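Local coordinates for ATP-dependent RNA helicase HrpB (Escherichia coli, PDB 6EUD), which hydrolyses ATP to ADP and phosphate as a DEAH/RHA-type helicase with RNA helicase and single-stranded RNA-binding activity, at residues A[202-207]-A[236-241]. Residues are numbered along the deposited sequence; the frame is centred on the assembly and turned at random.
Sequences AVAVAT and ASRIGS
R238 reaches from the loop after helix 225-236 to touch A204 and cross V205 obliquely on helix 199-213. Its bond from CA to CB points toward that helix, and with CG set opposite the carbonyl carbon (chi1 -65°) the chain runs out extended from CG to NE, so that its methylenes bridge part of the 7.5 Å between R238 CA and V205 CA. CB and CG make the approach; CD is the first atom to meet the helix, 4.2 Å from A204 CB and 4.1 Å from V205 CG2. The next atom, NE, comes closer still, 3.6 Å from V205 CG2, the methyl that lies beside the valine's backbone N. Both helices belong to the second RecA-like domain of this superfamily 2 helicase, where the loop carrying R238 leads from helix 225-236 into strand 243-248 of the central sheet. At the tip, NH1 hydrogen-bonds to Q234 O near the end of helix 225-236, while NH2 makes a long, weak ion pair with D201. Arginine suits this partly exposed place because its methylenes can rest on apolar carbons while the charged end finds polar partners. A204 is buried, its methyl also touching Q234 and L235, a small side chain that probably allows helix 225-236 to come near; the beta-branched V205, at the exposed side, offers one of its two methyls, CG2. One turn after V203, the buried T207 OG1 donates to V203 O at 2.8 Å, from above the carbonyl plane and on the face opposite T207 N.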
loop_
_atom_site.group_PDB
_atom_site.type_symbol
_atom_site.label_atom_id
_atom_site.label_comp_id
_atom_site.label_asym_id
_atom_site.label_seq_id
_atom_site.Cartn_x
_atom_site.Cartn_y
_atom_site.Cartn_z
ATOM N N ALA A 202 28.200 -9.147 15.856
ATOM C CA ALA A 202 27.531 -10.404 16.099
ATOM C C ALA A 202 27.643 -11.289 14.859
ATOM O O ALA A 202 27.954 -12.472 14.982
ATOM C CB ALA A 202 26.064 -10.176 16.490
ATOM N N VAL A 203 27.432 -10.717 13.672
ATOM C CA VAL A 203 27.482 -11.527 12.454
ATOM C C VAL A 203 28.919 -12.035 12.244
ATOM O O VAL A 203 29.127 -13.194 11.859
ATOM C CB VAL A 203 26.982 -10.756 11.198
ATOM C CG1 VAL A 203 27.295 -11.512 9.923
ATOM C CG2 VAL A 203 25.483 -10.510 11.273
ATOM N N ALA A 204 29.903 -11.191 12.527
ATOM C CA ALA A 204 31.297 -11.568 12.301
ATOM C C ALA A 204 31.703 -12.670 13.243
ATOM O O ALA A 204 32.463 -13.566 12.874
ATOM C CB ALA A 204 32.244 -10.352 12.466
ATOM N N VAL A 205 31.206 -12.604 14.473
ATOM C CA VAL A 205 31.560 -13.618 15.443
ATOM C C VAL A 205 30.934 -14.948 15.069
ATOM O O VAL A 205 31.585 -15.976 15.130
ATOM C CB VAL A 205 31.142 -13.208 16.863
ATOM C CG1 VAL A 205 31.118 -14.419 17.808
ATOM C CG2 VAL A 205 32.100 -12.142 17.381
ATOM N N ALA A 206 29.668 -14.927 14.669
ATOM C CA ALA A 206 28.991 -16.150 14.255
ATOM C C ALA A 206 29.687 -16.759 13.043
ATOM O O ALA A 206 29.881 -17.970 12.987
ATOM C CB ALA A 206 27.516 -15.879 13.951
ATOM N N THR A 207 30.088 -15.909 12.098
ATOM C CA THR A 207 30.707 -16.346 10.843
ATOM C C THR A 207 32.116 -16.929 11.066
ATOM O O THR A 207 32.465 -17.963 10.481
ATOM C CB THR A 207 30.771 -15.176 9.833
ATOM O OG1 THR A 207 29.440 -14.714 9.566
ATOM C CG2 THR A 207 31.411 -15.584 8.522
ATOM N N ALA A 236 37.567 -9.203 9.311
ATOM C CA ALA A 236 38.992 -9.076 9.015
ATOM C C ALA A 236 39.954 -9.352 10.190
ATOM O O ALA A 236 41.082 -9.813 9.984
ATOM C CB ALA A 236 39.245 -7.687 8.451
ATOM N N SER A 237 39.509 -9.082 11.411
ATOM C CA SER A 237 40.332 -9.273 12.607
ATOM C C SER A 237 40.090 -10.623 13.297
ATOM O O SER A 237 40.755 -10.968 14.272
ATOM C CB SER A 237 40.052 -8.152 13.595
ATOM O OG SER A 237 38.679 -8.176 13.974
ATOM N N ARG A 238 39.117 -11.376 12.791
ATOM C CA ARG A 238 38.697 -12.605 13.441
ATOM C C ARG A 238 38.937 -13.844 12.571
ATOM O O ARG A 238 38.593 -14.965 12.972
ATOM C CB ARG A 238 37.209 -12.519 13.828
ATOM C CG ARG A 238 36.868 -11.467 14.882
ATOM C CD ARG A 238 35.352 -11.332 15.050
ATOM N NE ARG A 238 34.965 -10.442 16.142
ATOM C CZ ARG A 238 34.951 -9.111 16.047
ATOM N NH1 ARG A 238 35.339 -8.516 14.926
ATOM N NH2 ARG A 238 34.573 -8.366 17.080
ATOM N N ILE A 239 39.524 -13.651 11.393
ATOM C CA ILE A 239 39.732 -14.767 10.472
ATOM C C ILE A 239 41.191 -15.141 10.318
ATOM O O ILE A 239 42.076 -14.332 10.563
ATOM C CB ILE A 239 39.183 -14.463 9.059
ATOM C CG1 ILE A 239 39.794 -13.167 8.530
ATOM C CG2 ILE A 239 37.668 -14.415 9.062
ATOM C CD1 ILE A 239 39.404 -12.848 7.111
ATOM N N GLY A 240 41.424 -16.373 9.877
ATOM C CA GLY A 240 42.762 -16.854 9.594
ATOM C C GLY A 240 43.338 -16.311 8.301
ATOM O O GLY A 240 42.644 -15.654 7.522
ATOM N N SER A 241 44.616 -16.604 8.076
ATOM C CA SER A 241 45.368 -16.056 6.946
ATOM C C SER A 241 44.916 -16.672 5.628
ATOM O O SER A 241 45.154 -16.106 4.558
ATOM C CB SER A 241 46.880 -16.275 7.152
ATOM O OG SER A 241 47.176 -17.638 7.425
#